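Local coordinates for glycoside hydrolase family 12 (Spirochaeta thermophila, PDB 5LU3), which probably degrades cellulose as a family 12 cellulase, represented here by its calcium-bound family 64 carbohydrate-binding module, at residues D41-D49 and V60-I70. Numbering follows the deposited sequence.
Sequences DLLEINGND and VPPASDGYWYI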
loop_
_atom_site.group_PDB
_atom_site.type_symbol
_atom_site.label_atom_id
_atom_site.label_comp_id
_atom_site.label_asym_id
_atom_site.label_seq_id
_atom_site.Cartn_x
_atom_site.Cartn_y
_atom_site.Cartn_z
ATOM N N ASP A 41 -11.771 -4.139 -1.974
ATOM C CA ASP A 41 -12.044 -5.537 -1.661
ATOM C C ASP A 41 -10.889 -6.194 -0.926
ATOM O O ASP A 41 -11.106 -7.060 -0.117
ATOM C CB ASP A 41 -12.331 -6.334 -2.927
ATOM C CG ASP A 41 -13.425 -5.729 -3.783
ATOM O OD1 ASP A 41 -14.426 -5.228 -3.219
ATOM O OD2 ASP A 41 -13.264 -5.754 -5.026
ATOM N N LEU A 42 -9.680 -5.755 -1.231
ATOM C CA LEU A 42 -8.459 -6.329 -0.666
ATOM C C LEU A 42 -7.321 -5.333 -0.776
ATOM O O LEU A 42 -7.117 -4.740 -1.839
ATOM C CB LEU A 42 -8.068 -7.619 -1.434
ATOM C CG LEU A 42 -6.776 -8.314 -0.988
ATOM C CD1 LEU A 42 -6.920 -8.743 0.445
ATOM C CD2 LEU A 42 -6.479 -9.477 -1.908
ATOM N N LEU A 43 -6.594 -5.157 0.338
ATOM C CA LEU A 43 -5.263 -4.562 0.294
ATOM C C LEU A 43 -4.378 -5.351 1.232
ATOM O O LEU A 43 -4.529 -5.274 2.439
ATOM C CB LEU A 43 -5.263 -3.094 0.662
ATOM C CG LEU A 43 -3.909 -2.456 0.299
ATOM C CD1 LEU A 43 -3.748 -2.235 -1.181
ATOM C CD2 LEU A 43 -3.640 -1.234 1.129
ATOM N N GLU A 44 -3.511 -6.162 0.649
ATOM C CA GLU A 44 -2.641 -7.043 1.405
ATOM C C GLU A 44 -1.195 -6.638 1.121
ATOM O O GLU A 44 -0.853 -6.404 -0.049
ATOM C CB GLU A 44 -2.858 -8.500 0.953
ATOM C CG GLU A 44 -2.407 -9.562 1.885
ATOM C CD GLU A 44 -3.063 -10.881 1.522
ATOM O OE1 GLU A 44 -4.292 -11.029 1.677
ATOM O OE2 GLU A 44 -2.324 -11.730 1.042
ATOM N N ILE A 45 -0.361 -6.549 2.156
ATOM C CA ILE A 45 1.062 -6.193 1.975
ATOM C C ILE A 45 1.878 -7.212 2.729
ATOM O O ILE A 45 1.727 -7.357 3.947
ATOM C CB ILE A 45 1.394 -4.782 2.436
ATOM C CG1 ILE A 45 0.423 -3.753 1.828
ATOM C CG2 ILE A 45 2.844 -4.462 2.080
ATOM C CD1 ILE A 45 0.649 -2.352 2.324
ATOM N N ASN A 46 2.690 -7.984 1.990
ATOM C CA ASN A 46 3.479 -9.053 2.598
ATOM C C ASN A 46 2.662 -10.002 3.459
ATOM O O ASN A 46 3.076 -10.409 4.528
ATOM C CB ASN A 46 4.679 -8.513 3.328
ATOM C CG ASN A 46 5.615 -7.765 2.412
ATOM O OD1 ASN A 46 5.652 -8.007 1.190
ATOM N ND2 ASN A 46 6.387 -6.836 2.994
ATOM N N GLY A 47 1.467 -10.325 2.953
ATOM C CA GLY A 47 0.583 -11.244 3.661
ATOM C C GLY A 47 -0.220 -10.678 4.804
ATOM O O GLY A 47 -0.929 -11.445 5.475
ATOM N N ASN A 48 -0.139 -9.369 5.004
ATOM C CA ASN A 48 -0.866 -8.729 6.067
ATOM C C ASN A 48 -2.026 -7.951 5.492
ATOM O O ASN A 48 -1.902 -7.242 4.488
ATOM C CB ASN A 48 0.062 -7.788 6.804
ATOM C CG ASN A 48 1.251 -8.508 7.340
ATOM O OD1 ASN A 48 1.146 -9.230 8.327
ATOM N ND2 ASN A 48 2.381 -8.332 6.702
ATOM N N ASP A 49 -3.151 -8.081 6.161
ATOM C CA ASP A 49 -4.411 -7.450 5.743
ATOM C C ASP A 49 -4.507 -6.015 6.257
ATOM O O ASP A 49 -4.590 -5.781 7.470
ATOM C CB ASP A 49 -5.533 -8.300 6.324
ATOM C CG ASP A 49 -6.890 -7.764 6.116
ATOM O OD1 ASP A 49 -7.080 -6.794 5.372
ATOM O OD2 ASP A 49 -7.793 -8.397 6.700
ATOM N N VAL A 60 4.406 -1.922 8.880
ATOM C CA VAL A 60 4.255 -2.990 7.899
ATOM C C VAL A 60 5.596 -3.687 7.735
ATOM O O VAL A 60 6.561 -3.082 7.219
ATOM C CB VAL A 60 3.765 -2.459 6.539
ATOM C CG1 VAL A 60 3.511 -3.624 5.607
ATOM C CG2 VAL A 60 2.509 -1.606 6.697
ATOM N N PRO A 61 5.686 -4.962 8.145
ATOM C CA PRO A 61 6.971 -5.637 7.990
ATOM C C PRO A 61 7.369 -5.797 6.540
ATOM O O PRO A 61 6.518 -6.130 5.702
ATOM C CB PRO A 61 6.725 -7.006 8.631
ATOM C CG PRO A 61 5.494 -6.849 9.490
ATOM C CD PRO A 61 4.676 -5.830 8.777
ATOM N N PRO A 62 8.648 -5.544 6.225
ATOM C CA PRO A 62 9.116 -5.855 4.889
ATOM C C PRO A 62 9.193 -7.369 4.699
ATOM O O PRO A 62 9.151 -8.136 5.651
ATOM C CB PRO A 62 10.542 -5.267 4.872
ATOM C CG PRO A 62 10.981 -5.356 6.279
ATOM C CD PRO A 62 9.742 -5.063 7.094
ATOM N N ALA A 63 9.354 -7.788 3.463
ATOM C CA ALA A 63 9.717 -9.165 3.175
ATOM C C ALA A 63 11.209 -9.324 3.431
ATOM O O ALA A 63 11.937 -8.363 3.678
ATOM C CB ALA A 63 9.364 -9.508 1.742
ATOM N N SER A 64 11.685 -10.562 3.336
ATOM C CA SER A 64 13.075 -10.836 3.703
ATOM C C SER A 64 14.092 -10.321 2.694
ATOM O O SER A 64 15.289 -10.377 2.959
ATOM C CB SER A 64 13.267 -12.311 4.005
ATOM O OG SER A 64 13.165 -13.105 2.845
ATOM N N ASP A 65 13.614 -9.829 1.532
ATOM C CA ASP A 65 14.448 -9.123 0.570
ATOM C C ASP A 65 14.392 -7.608 0.687
ATOM O O ASP A 65 14.937 -6.914 -0.148
ATOM C CB ASP A 65 14.102 -9.535 -0.851
ATOM C CG ASP A 65 12.685 -9.138 -1.278
ATOM O OD1 ASP A 65 11.902 -8.653 -0.425
ATOM O OD2 ASP A 65 12.364 -9.340 -2.469
ATOM N N GLY A 66 13.712 -7.103 1.717
ATOM C CA GLY A 66 13.583 -5.669 1.930
ATOM C C GLY A 66 12.501 -4.956 1.121
ATOM O O GLY A 66 12.445 -3.749 1.117
ATOM N N TYR A 67 11.670 -5.698 0.415
ATOM C CA TYR A 67 10.593 -5.132 -0.364
ATOM C C TYR A 67 9.239 -5.302 0.302
ATOM O O TYR A 67 9.033 -6.120 1.186
ATOM C CB TYR A 67 10.551 -5.769 -1.774
ATOM C CG TYR A 67 11.438 -5.059 -2.766
ATOM C CD1 TYR A 67 12.816 -5.191 -2.747
ATOM C CD2 TYR A 67 10.887 -4.261 -3.743
ATOM C CE1 TYR A 67 13.604 -4.505 -3.674
ATOM C CE2 TYR A 67 11.637 -3.581 -4.649
ATOM C CZ TYR A 67 12.988 -3.689 -4.620
ATOM O OH TYR A 67 13.729 -2.975 -5.545
ATOM N N TRP A 68 8.304 -4.485 -0.182
ATOM C CA TRP A 68 6.899 -4.582 0.181
ATOM C C TRP A 68 6.117 -4.978 -1.069
ATOM O O TRP A 68 6.146 -4.259 -2.071
ATOM C CB TRP A 68 6.387 -3.250 0.789
ATOM C CG TRP A 68 6.969 -2.987 2.146
ATOM C CD1 TRP A 68 6.409 -3.293 3.335
ATOM C CD2 TRP A 68 8.227 -2.395 2.438
ATOM N NE1 TRP A 68 7.224 -2.918 4.368
ATOM C CE2 TRP A 68 8.366 -2.374 3.837
ATOM C CE3 TRP A 68 9.249 -1.879 1.656
ATOM C CZ2 TRP A 68 9.501 -1.846 4.469
ATOM C CZ3 TRP A 68 10.373 -1.358 2.288
ATOM C CH2 TRP A 68 10.481 -1.349 3.673
ATOM N N TYR A 69 5.433 -6.120 -0.979
ATOM C CA TYR A 69 4.653 -6.710 -2.065
ATOM C C TYR A 69 3.177 -6.498 -1.776
ATOM O O TYR A 69 2.657 -6.992 -0.774
ATOM C CB TYR A 69 4.975 -8.213 -2.155
ATOM C CG TYR A 69 6.396 -8.456 -2.601
ATOM C CD1 TYR A 69 6.721 -8.551 -3.953
ATOM C CD2 TYR A 69 7.426 -8.589 -1.686
ATOM C CE1 TYR A 69 8.016 -8.736 -4.364
ATOM C CE2 TYR A 69 8.755 -8.751 -2.109
ATOM C CZ TYR A 69 9.037 -8.853 -3.456
ATOM O OH TYR A 69 10.338 -9.036 -3.921
ATOM N N ILE A 70 2.538 -5.720 -2.647
ATOM C CA ILE A 70 1.184 -5.201 -2.424
ATOM C C ILE A 70 0.223 -5.811 -3.422
ATOM O O ILE A 70 0.474 -5.774 -4.628
ATOM C CB ILE A 70 1.199 -3.675 -2.602
ATOM C CG1 ILE A 70 2.234 -3.016 -1.686
ATOM C CG2 ILE A 70 -0.193 -3.104 -2.371
ATOM C CD1 ILE A 70 2.986 -1.907 -2.337
#
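At the type I' turn I45-N48 of the CBM64 beta-sandwich, N46 joins the end of strand 42-45 to strand 68-74 and to the loop before it. Its backbone N donates to Y69 O (2.9 Å), and its side-chain OD1 takes Y69 N in return (2.9 Å), the donor standing above the carbonyl plane. With CG anti to the carbonyl carbon (chi1 -61°), the amide reaches into the loop, where ND2 gives both its hydrogens away: one to P61 O (2.8 Å, 167° at the hydrogen), in the amide plane, the other to Y67 O by a longer bond (3.3 Å). With an alanine here, Y69 N and P61 O would probably lose these partners and the loop at P61 be tied less firmly to the turn, though Y67 O would keep A63 N. On the sheet face that carries I45 and I70 the contact is apolar: I45 CG2 meets V60 CG1 at 3.7 Å and the edge of the W68 ring, while I45 and I70, a non-hydrogen-bonded antiparallel pair, run side by side. L43 CD1 touches I70 CG2 (3.8 Å). L43 and I70 pack against V81 and M83 of strand 80-85 in the other sheet; on the far side of strand 68-74, strand 16-22 continues the sheet.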